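Local coordinates for maternal effect protein oskar (Drosophila melanogaster, PDB 5A4A) that probably binds RNA through its SGNH hydrolase-like OSK domain and serves as an inducer of the germ line and germ plasm, at residues L122-N127 and D171-S176. Sequence-based numbering, arbitrary orientation.
Sequences LAPLGN and DCFQAS. With SO4 (sulfate ion), chain C; SO4 (sulfate ion), chain B.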
ATOM      1  N   LEU A 122      -7.165   2.490   3.493  1.00  7.63           N
ATOM      2  CA  LEU A 122      -7.184   1.058   3.172  1.00  8.46           C
ATOM      3  C   LEU A 122      -8.521   0.621   2.597  1.00 12.50           C
ATOM      4  O   LEU A 122      -9.571   0.922   3.151  1.00 11.29           O
ATOM      5  CB  LEU A 122      -6.879   0.217   4.405  1.00 10.09           C
ATOM      6  CG  LEU A 122      -5.566   0.525   5.120  1.00  8.16           C
ATOM      7  CD1 LEU A 122      -5.287  -0.535   6.186  1.00  9.24           C
ATOM      8  CD2 LEU A 122      -4.431   0.582   4.097  1.00 12.00           C
ATOM      9  N   ALA A 123      -8.469  -0.102   1.485  1.00 13.16           N
ATOM     10  CA  ALA A 123      -9.650  -0.786   0.966  1.00 12.34           C
ATOM     11  C   ALA A 123     -10.122  -1.834   1.971  1.00 11.74           C
ATOM     12  O   ALA A 123      -9.326  -2.360   2.750  1.00 13.19           O
ATOM     13  CB  ALA A 123      -9.326  -1.451  -0.386  1.00 10.48           C
ATOM     14  N   PRO A 124     -11.426  -2.139   1.964  1.00 12.81           N
ATOM     15  CA  PRO A 124     -11.911  -3.243   2.797  1.00 14.03           C
ATOM     16  C   PRO A 124     -11.194  -4.533   2.391  1.00 10.87           C
ATOM     17  O   PRO A 124     -10.870  -4.703   1.216  1.00 11.92           O
ATOM     18  CB  PRO A 124     -13.397  -3.329   2.433  1.00 16.45           C
ATOM     19  CG  PRO A 124     -13.500  -2.664   1.078  1.00 16.63           C
ATOM     20  CD  PRO A 124     -12.485  -1.570   1.114  1.00 12.74           C
ATOM     21  N   LEU A 125     -10.926  -5.404   3.353  1.00  9.44           N
ATOM     22  CA  LEU A 125     -10.372  -6.726   3.063  1.00 12.41           C
ATOM     23  C   LEU A 125     -11.551  -7.663   2.840  1.00 15.33           C
ATOM     24  O   LEU A 125     -12.221  -8.086   3.793  1.00 13.80           O
ATOM     25  CB  LEU A 125      -9.491  -7.196   4.224  1.00 14.05           C
ATOM     26  CG  LEU A 125      -8.277  -6.297   4.481  1.00 17.92           C
ATOM     27  CD1 LEU A 125      -7.557  -6.687   5.766  1.00 20.59           C
ATOM     28  CD2 LEU A 125      -7.313  -6.342   3.296  1.00 16.19           C
ATOM     29  N   GLY A 126     -11.825  -7.956   1.571  1.00 12.94           N
ATOM     30  CA  GLY A 126     -13.064  -8.613   1.189  1.00 13.80           C
ATOM     31  C   GLY A 126     -13.313  -9.984   1.794  1.00 17.32           C
ATOM     32  O   GLY A 126     -14.460 -10.331   2.088  1.00 19.53           O
ATOM     33  N   ASN A 127     -12.255 -10.761   1.993  1.00 13.61           N
ATOM     34  CA  ASN A 127     -12.427 -12.093   2.581  1.00 13.38           C
ATOM     35  C   ASN A 127     -12.535 -12.088   4.107  1.00 16.78           C
ATOM     36  O   ASN A 127     -12.775 -13.128   4.719  1.00 18.13           O
ATOM     37  CB  ASN A 127     -11.329 -13.063   2.118  1.00 13.76           C
ATOM     38  CG  ASN A 127      -9.922 -12.515   2.328  1.00 13.51           C
ATOM     39  OD1 ASN A 127      -9.700 -11.307   2.303  1.00 17.36           O
ATOM     40  ND2 ASN A 127      -8.965 -13.414   2.521  1.00 16.27           N
ATOM     41  N   ASP A 171     -18.955  -7.489  -6.023  1.00 17.71           N
ATOM     42  CA  ASP A 171     -18.828  -7.428  -7.476  1.00 23.27           C
ATOM     43  C   ASP A 171     -17.551  -6.693  -7.917  1.00 23.53           C
ATOM     44  O   ASP A 171     -17.252  -6.608  -9.110  1.00 23.12           O
ATOM     45  CB  ASP A 171     -20.088  -6.835  -8.126  1.00 25.75           C
ATOM     46  CG  ASP A 171     -20.214  -5.341  -7.918  1.00 35.09           C
ATOM     47  OD1 ASP A 171     -19.632  -4.809  -6.948  1.00 32.64           O
ATOM     48  OD2 ASP A 171     -20.907  -4.696  -8.734  1.00 43.83           O
ATOM     49  N   CYS A 172     -16.796  -6.182  -6.948  1.00 19.02           N
ATOM     50  CA  CYS A 172     -15.507  -5.538  -7.220  1.00 13.96           C
ATOM     51  C   CYS A 172     -14.328  -6.417  -6.807  1.00 13.18           C
ATOM     52  O   CYS A 172     -13.172  -5.980  -6.864  1.00 13.10           O
ATOM     53  CB  CYS A 172     -15.417  -4.213  -6.473  1.00 17.84           C
ATOM     54  SG  CYS A 172     -16.545  -2.947  -7.089  1.00 22.53           S
ATOM     55  N   PHE A 173     -14.617  -7.639  -6.371  1.00 14.92           N
ATOM     56  CA  PHE A 173     -13.572  -8.551  -5.922  1.00 14.37           C
ATOM     57  C   PHE A 173     -13.629  -9.839  -6.710  1.00 13.01           C
ATOM     58  O   PHE A 173     -14.673 -10.198  -7.260  1.00 13.78           O
ATOM     59  CB  PHE A 173     -13.713  -8.854  -4.426  1.00 13.66           C
ATOM     60  CG  PHE A 173     -13.343  -7.703  -3.544  1.00 15.29           C
ATOM     61  CD1 PHE A 173     -14.204  -6.624  -3.385  1.00 14.82           C
ATOM     62  CD2 PHE A 173     -12.125  -7.697  -2.880  1.00 12.42           C
ATOM     63  CE1 PHE A 173     -13.852  -5.550  -2.583  1.00 14.30           C
ATOM     64  CE2 PHE A 173     -11.764  -6.648  -2.078  1.00 12.54           C
ATOM     65  CZ  PHE A 173     -12.632  -5.561  -1.920  1.00 12.07           C
ATOM     66  N   GLN A 174     -12.497 -10.527  -6.749  1.00 12.46           N
ATOM     67  CA  GLN A 174     -12.405 -11.855  -7.352  1.00 12.68           C
ATOM     68  C   GLN A 174     -13.188 -12.867  -6.518  1.00 16.62           C
ATOM     69  O   GLN A 174     -13.564 -12.579  -5.383  1.00 15.16           O
ATOM     70  CB  GLN A 174     -10.933 -12.244  -7.495  1.00 12.01           C
ATOM     71  CG  GLN A 174     -10.219 -11.398  -8.557  1.00 13.84           C
ATOM     72  CD  GLN A 174      -8.755 -11.742  -8.733  1.00 17.13           C
ATOM     73  OE1 GLN A 174      -8.141 -12.385  -7.878  1.00 13.23           O
ATOM     74  NE2 GLN A 174      -8.180 -11.294  -9.844  1.00 11.23           N
ATOM     75  N   ALA A 175     -13.433 -14.046  -7.083  1.00 14.51           N
ATOM     76  CA  ALA A 175     -14.283 -15.054  -6.445  1.00 20.72           C
ATOM     77  C   ALA A 175     -13.591 -15.801  -5.308  1.00 21.49           C
ATOM     78  O   ALA A 175     -14.230 -16.150  -4.312  1.00 20.37           O
ATOM     79  CB  ALA A 175     -14.805 -16.046  -7.483  1.00 22.00           C
ATOM     80  N   SER A 176     -12.288 -16.031  -5.458  1.00 19.26           N
ATOM     81  CA  SER A 176     -11.539 -16.854  -4.515  1.00 21.97           C
ATOM     82  C   SER A 176     -10.255 -16.180  -4.062  1.00 13.22           C
ATOM     83  O   SER A 176      -9.644 -15.436  -4.820  1.00 17.29           O
ATOM     84  CB  SER A 176     -11.180 -18.206  -5.151  1.00 27.71           C
ATOM     85  OG  SER A 176     -12.322 -18.855  -5.683  1.00 34.17           O
TER
HETATM   86  S   SO4 C1608     -11.326 -15.548  -9.642  1.00 23.00           S
HETATM   87  O1  SO4 C1608     -11.736 -16.730 -10.390  1.00 29.18           O
HETATM   88  O2  SO4 C1608     -10.105 -14.989 -10.234  1.00 26.20           O
HETATM   89  O3  SO4 C1608     -12.403 -14.556  -9.727  1.00 16.97           O
HETATM   90  O4  SO4 C1608     -11.049 -15.918  -8.254  1.00 16.68           O
HETATM   91  S   SO4 B1607     -10.192 -10.120 -13.071  1.00 17.87           S
HETATM   92  O1  SO4 B1607     -10.413 -11.554 -13.219  1.00 20.41           O
HETATM   93  O2  SO4 B1607      -9.174  -9.666 -14.006  1.00 17.56           O
HETATM   94  O3  SO4 B1607     -11.433  -9.401 -13.353  1.00 18.04           O
HETATM   95  O4  SO4 B1607      -9.739  -9.874 -11.708  1.00 18.68           O
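Gly-126 and Phe-173 mark the closest approach of two loop backbones, their CA atoms 7.1 Å apart; no hydrogen bond passes between 122-127 and 171-176, and the Phe-173 ring makes the touch. Phe-173 reaches across with CG beside its own backbone N and anti to the carbonyl carbon (chi1 -72°). The far end of the ring meets main chain more than side chain: Pro-124 O lies at the ring edge near its plane, 3.7 Å from CZ, while CA of Gly-126 sits over one face and its N comes within 3.9 Å of CE2. The lack of a side chain at Gly-126 permits this, since a CB there would fall only 2.9 Å from CD2 of Phe-173. Pro-124 adds a looser apolar touch, CG to CZ of Phe-173. Within the SGNH hydrolase-like fold of the OSK domain, the contact joins the loop that leaves strand 116-120 of the central sheet to the one that precedes helix 192-204; Trp-190 from that second loop meets the Phe-173 ring with the two planes nearly perpendicular. Beyond Phe-173, residues 174-176 face two sulfates that were probably picked up from the crystallisation medium. Ala-175 N points almost straight at O3 of the chain C sulfate (2.9 Å, 174°), and Ser-176 N adds a more bent bond to O4 of the same ion. Gln-174, extended beyond CG, carries NE2 to O4 of the chain B sulfate at 2.8 Å in a nearly linear bond (178°). A leucine in place of Gln-174 would probably leave O4 of that sulfate without its amide donor and give up the weak hydrogen bond between NE2 and Tyr-35 OH.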